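Local coordinates for protein prephenate dehydratase:Amino acid-binding ACT (Brucella abortus, PDB 6VH5) that probably converts prephenate to phenylpyruvate with loss of water and carbon dioxide, a step of phenylalanine biosynthesis, and binds phenylalanine in its ACT domain, at residues 219-224 with 259-264. Sequence-based numbering, arbitrary orientation.
Sequences FVFRVR and TQFYAD. With PHE (phenylalanine), chain J.
The two central strands of the ACT-domain sheet, 215-224 and 258-266, pair antiparallel here and line part of the pocket for bound phenylalanine. Three hydrogen-bonded pairs, Phe-219 with Ala-263, Phe-221 with Phe-261 and Val-223 with Thr-259, hold the backbones together, their N-to-O distances running from the 2.9 Å of Phe-261 N to Phe-221 O up to the 3.2 Å of Phe-221 N to Phe-261 O. These six residues send their side chains to one face, where helix 229-240 covers Phe-221, Val-223 and Phe-261. A chi1 of 61° places CG of Phe-221 between its own backbone N and carbonyl carbon, which carries the ring across to Phe-261, whose CB sits over the ring face, 3.5 Å from CZ of Phe-221. The two rings are nearly parallel, 14° apart, but slid so far that they barely overlap. Phe-219 repeats the CH-pi contact, its ring face receiving Ala-263 CB 4.1 Å from the centroid. CG of the bound phenylalanine lies at the edge of the Phe-261 ring, 3.5 Å from CZ of Phe-261, and Thr-259 CG2 also touches the ligand ring. Asn-225 and Leu-230 of this chain and Asn-243 and Met-244 of the second subunit hydrogen-bond the ligand, so the pocket spans the dimer interface. On the other face, the extended Arg-222 and Gln-260 side chains meet: OE1 of Gln-260 accepts a hydrogen bond from NE of Arg-222 at 2.6 Å, lying 27° out of the guanidinium plane, and a weak one from NH2.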
ATOM      1  N   PHE A 219       0.904  16.349   8.691  1.00 51.68           N
ATOM      2  CA  PHE A 219       1.390  16.116  10.039  1.00 54.08           C
ATOM      3  C   PHE A 219       0.896  14.768  10.540  1.00 52.93           C
ATOM      4  O   PHE A 219      -0.051  14.189  10.006  1.00 53.16           O
ATOM      5  CB  PHE A 219       0.943  17.236  10.994  1.00 53.43           C
ATOM      6  CG  PHE A 219      -0.559  17.401  11.092  1.00 47.99           C
ATOM      7  CD1 PHE A 219      -1.280  16.762  12.088  1.00 44.62           C
ATOM      8  CD2 PHE A 219      -1.240  18.207  10.194  1.00 54.55           C
ATOM      9  CE1 PHE A 219      -2.660  16.929  12.186  1.00 50.10           C
ATOM     10  CE2 PHE A 219      -2.610  18.366  10.278  1.00 53.12           C
ATOM     11  CZ  PHE A 219      -3.324  17.726  11.279  1.00 53.82           C
ATOM     12  N   VAL A 220       1.555  14.284  11.591  1.00 52.92           N
ATOM     13  CA  VAL A 220       1.128  13.099  12.321  1.00 50.12           C
ATOM     14  C   VAL A 220       0.850  13.515  13.760  1.00 52.73           C
ATOM     15  O   VAL A 220       1.408  14.491  14.266  1.00 59.84           O
ATOM     16  CB  VAL A 220       2.164  11.954  12.273  1.00 53.00           C
ATOM     17  CG1 VAL A 220       2.258  11.392  10.872  1.00 38.49           C
ATOM     18  CG2 VAL A 220       3.546  12.437  12.755  1.00 42.29           C
ATOM     19  N   PHE A 221      -0.007  12.742  14.425  1.00 46.92           N
ATOM     20  CA  PHE A 221      -0.315  12.954  15.836  1.00 47.14           C
ATOM     21  C   PHE A 221      -0.834  11.643  16.410  1.00 47.03           C
ATOM     22  O   PHE A 221      -1.321  10.775  15.678  1.00 44.24           O
ATOM     23  CB  PHE A 221      -1.344  14.079  16.044  1.00 54.43           C
ATOM     24  CG  PHE A 221      -2.695  13.819  15.386  1.00 51.72           C
ATOM     25  CD1 PHE A 221      -3.700  13.154  16.068  1.00 49.54           C
ATOM     26  CD2 PHE A 221      -2.941  14.234  14.086  1.00 49.21           C
ATOM     27  CE1 PHE A 221      -4.925  12.907  15.467  1.00 46.18           C
ATOM     28  CE2 PHE A 221      -4.172  13.999  13.472  1.00 49.65           C
ATOM     29  CZ  PHE A 221      -5.157  13.328  14.154  1.00 48.07           C
ATOM     30  N   ARG A 222      -0.727  11.511  17.730  1.00 43.18           N
ATOM     31  CA  ARG A 222      -1.183  10.323  18.443  1.00 55.43           C
ATOM     32  C   ARG A 222      -2.320  10.640  19.415  1.00 57.71           C
ATOM     33  O   ARG A 222      -2.299  11.668  20.100  1.00 61.75           O
ATOM     34  CB  ARG A 222      -0.024   9.680  19.202  1.00 67.76           C
ATOM     35  CG  ARG A 222       1.027   9.125  18.269  1.00 82.68           C
ATOM     36  CD  ARG A 222       2.287   8.778  18.980  1.00 90.55           C
ATOM     37  NE  ARG A 222       3.294   8.353  18.019  1.00 92.73           N
ATOM     38  CZ  ARG A 222       4.237   7.463  18.291  1.00 87.68           C
ATOM     39  NH1 ARG A 222       4.283   6.912  19.496  1.00 80.94           N
ATOM     40  NH2 ARG A 222       5.116   7.118  17.356  1.00 91.45           N
ATOM     41  N   VAL A 223      -3.291   9.723  19.499  1.00 49.35           N
ATOM     42  CA  VAL A 223      -4.328   9.756  20.521  1.00 52.61           C
ATOM     43  C   VAL A 223      -4.433   8.384  21.171  1.00 50.56           C
ATOM     44  O   VAL A 223      -3.922   7.381  20.668  1.00 59.22           O
ATOM     45  CB  VAL A 223      -5.716  10.174  19.979  1.00 58.81           C
ATOM     46  CG1 VAL A 223      -5.689  11.602  19.478  1.00 68.35           C
ATOM     47  CG2 VAL A 223      -6.198   9.210  18.891  1.00 54.64           C
ATOM     48  N   ARG A 224      -5.086   8.365  22.326  1.00 46.19           N
ATOM     49  CA  ARG A 224      -5.485   7.125  22.966  1.00 53.43           C
ATOM     50  C   ARG A 224      -6.584   6.447  22.145  1.00 64.84           C
ATOM     51  O   ARG A 224      -7.358   7.098  21.436  1.00 64.65           O
ATOM     52  CB  ARG A 224      -5.970   7.425  24.381  1.00 56.75           C
ATOM     53  CG  ARG A 224      -4.841   7.770  25.352  1.00 63.86           C
ATOM     54  CD  ARG A 224      -5.337   8.138  26.749  1.00 71.36           C
ATOM     55  NE  ARG A 224      -6.015   7.079  27.495  1.00 84.85           N
ATOM     56  CZ  ARG A 224      -7.291   7.137  27.872  1.00 87.64           C
ATOM     57  NH1 ARG A 224      -8.030   8.198  27.558  1.00 80.85           N
ATOM     58  NH2 ARG A 224      -7.832   6.140  28.562  1.00 92.70           N
ATOM     59  N   THR A 259      -3.093   5.135  18.975  1.00 55.34           N
ATOM     60  CA  THR A 259      -3.237   5.170  17.528  1.00 56.67           C
ATOM     61  C   THR A 259      -2.515   6.387  16.970  1.00 53.99           C
ATOM     62  O   THR A 259      -2.618   7.481  17.525  1.00 53.19           O
ATOM     63  CB  THR A 259      -4.711   5.212  17.105  1.00 53.23           C
ATOM     64  OG1 THR A 259      -5.453   4.293  17.913  1.00 64.89           O
ATOM     65  CG2 THR A 259      -4.852   4.805  15.625  1.00 41.94           C
ATOM     66  N   GLN A 260      -1.802   6.204  15.863  1.00 55.22           N
ATOM     67  CA  GLN A 260      -1.194   7.331  15.171  1.00 59.19           C
ATOM     68  C   GLN A 260      -1.975   7.638  13.896  1.00 56.44           C
ATOM     69  O   GLN A 260      -2.506   6.738  13.241  1.00 56.47           O
ATOM     70  CB  GLN A 260       0.280   7.068  14.839  1.00 63.31           C
ATOM     71  CG  GLN A 260       1.003   8.320  14.348  1.00 66.70           C
ATOM     72  CD  GLN A 260       2.503   8.173  14.361  1.00 70.08           C
ATOM     73  OE1 GLN A 260       3.110   7.987  15.414  1.00 77.78           O
ATOM     74  NE2 GLN A 260       3.114   8.266  13.187  1.00 62.51           N
ATOM     75  N   PHE A 261      -2.043   8.924  13.556  1.00 56.23           N
ATOM     76  CA  PHE A 261      -2.789   9.399  12.399  1.00 53.70           C
ATOM     77  C   PHE A 261      -1.861  10.195  11.498  1.00 52.00           C
ATOM     78  O   PHE A 261      -0.996  10.941  11.971  1.00 52.33           O
ATOM     79  CB  PHE A 261      -3.998  10.280  12.801  1.00 51.29           C
ATOM     80  CG  PHE A 261      -5.185   9.497  13.307  1.00 53.69           C
ATOM     81  CD1 PHE A 261      -6.184   9.071  12.420  1.00 52.94           C
ATOM     82  CD2 PHE A 261      -5.283   9.138  14.648  1.00 40.11           C
ATOM     83  CE1 PHE A 261      -7.266   8.320  12.864  1.00 46.32           C
ATOM     84  CE2 PHE A 261      -6.358   8.384  15.101  1.00 41.30           C
ATOM     85  CZ  PHE A 261      -7.355   7.975  14.207  1.00 47.72           C
ATOM     86  N   TYR A 262      -2.048  10.017  10.198  1.00 39.28           N
ATOM     87  CA  TYR A 262      -1.354  10.779   9.173  1.00 46.31           C
ATOM     88  C   TYR A 262      -2.392  11.663   8.501  1.00 44.06           C
ATOM     89  O   TYR A 262      -3.445  11.171   8.097  1.00 51.96           O
ATOM     90  CB  TYR A 262      -0.673   9.828   8.170  1.00 43.50           C
ATOM     91  CG  TYR A 262       0.141  10.474   7.071  1.00 47.33           C
ATOM     92  CD1 TYR A 262       1.534  10.459   7.106  1.00 57.25           C
ATOM     93  CD2 TYR A 262      -0.483  11.042   5.959  1.00 52.45           C
ATOM     94  CE1 TYR A 262       2.289  11.022   6.075  1.00 56.18           C
ATOM     95  CE2 TYR A 262       0.253  11.619   4.929  1.00 53.10           C
ATOM     96  CZ  TYR A 262       1.641  11.607   4.994  1.00 57.13           C
ATOM     97  OH  TYR A 262       2.368  12.187   3.974  1.00 49.07           O
ATOM     98  N   ALA A 263      -2.109  12.957   8.388  1.00 41.97           N
ATOM     99  CA  ALA A 263      -3.136  13.886   7.938  1.00 44.27           C
ATOM    100  C   ALA A 263      -2.558  14.976   7.049  1.00 49.74           C
ATOM    101  O   ALA A 263      -1.424  15.423   7.249  1.00 52.20           O
ATOM    102  CB  ALA A 263      -3.850  14.536   9.134  1.00 45.77           C
ATOM    103  N   ASP A 264      -3.351  15.383   6.059  1.00 51.11           N
ATOM    104  CA  ASP A 264      -3.110  16.570   5.249  1.00 49.79           C
ATOM    105  C   ASP A 264      -4.268  17.534   5.489  1.00 52.33           C
ATOM    106  O   ASP A 264      -5.430  17.112   5.487  1.00 48.98           O
ATOM    107  CB  ASP A 264      -3.053  16.248   3.745  1.00 49.30           C
ATOM    108  CG  ASP A 264      -1.921  15.286   3.348  1.00 51.92           C
ATOM    109  OD1 ASP A 264      -1.071  14.894   4.183  1.00 49.86           O
ATOM    110  OD2 ASP A 264      -1.896  14.924   2.151  1.00 53.63           O
TER
HETATM  111  N   PHE J 301     -10.220   4.733  18.782  1.00 49.67           N
HETATM  112  CA  PHE J 301     -10.210   6.189  18.867  1.00 52.96           C
HETATM  113  C   PHE J 301     -11.598   6.798  18.670  1.00 59.08           C
HETATM  114  O   PHE J 301     -11.719   8.022  18.553  1.00 60.31           O
HETATM  115  CB  PHE J 301      -9.243   6.783  17.845  1.00 47.09           C
HETATM  116  CG  PHE J 301      -9.348   6.166  16.467  1.00 52.32           C
HETATM  117  CD1 PHE J 301      -8.424   5.220  16.047  1.00 51.05           C
HETATM  118  CD2 PHE J 301     -10.346   6.547  15.591  1.00 42.92           C
HETATM  119  CE1 PHE J 301      -8.511   4.647  14.779  1.00 51.72           C
HETATM  120  CE2 PHE J 301     -10.440   5.985  14.329  1.00 53.38           C
HETATM  121  CZ  PHE J 301      -9.515   5.032  13.920  1.00 52.69           C
HETATM  122  OXT PHE J 301     -12.612   6.092  18.622  1.00 53.63           O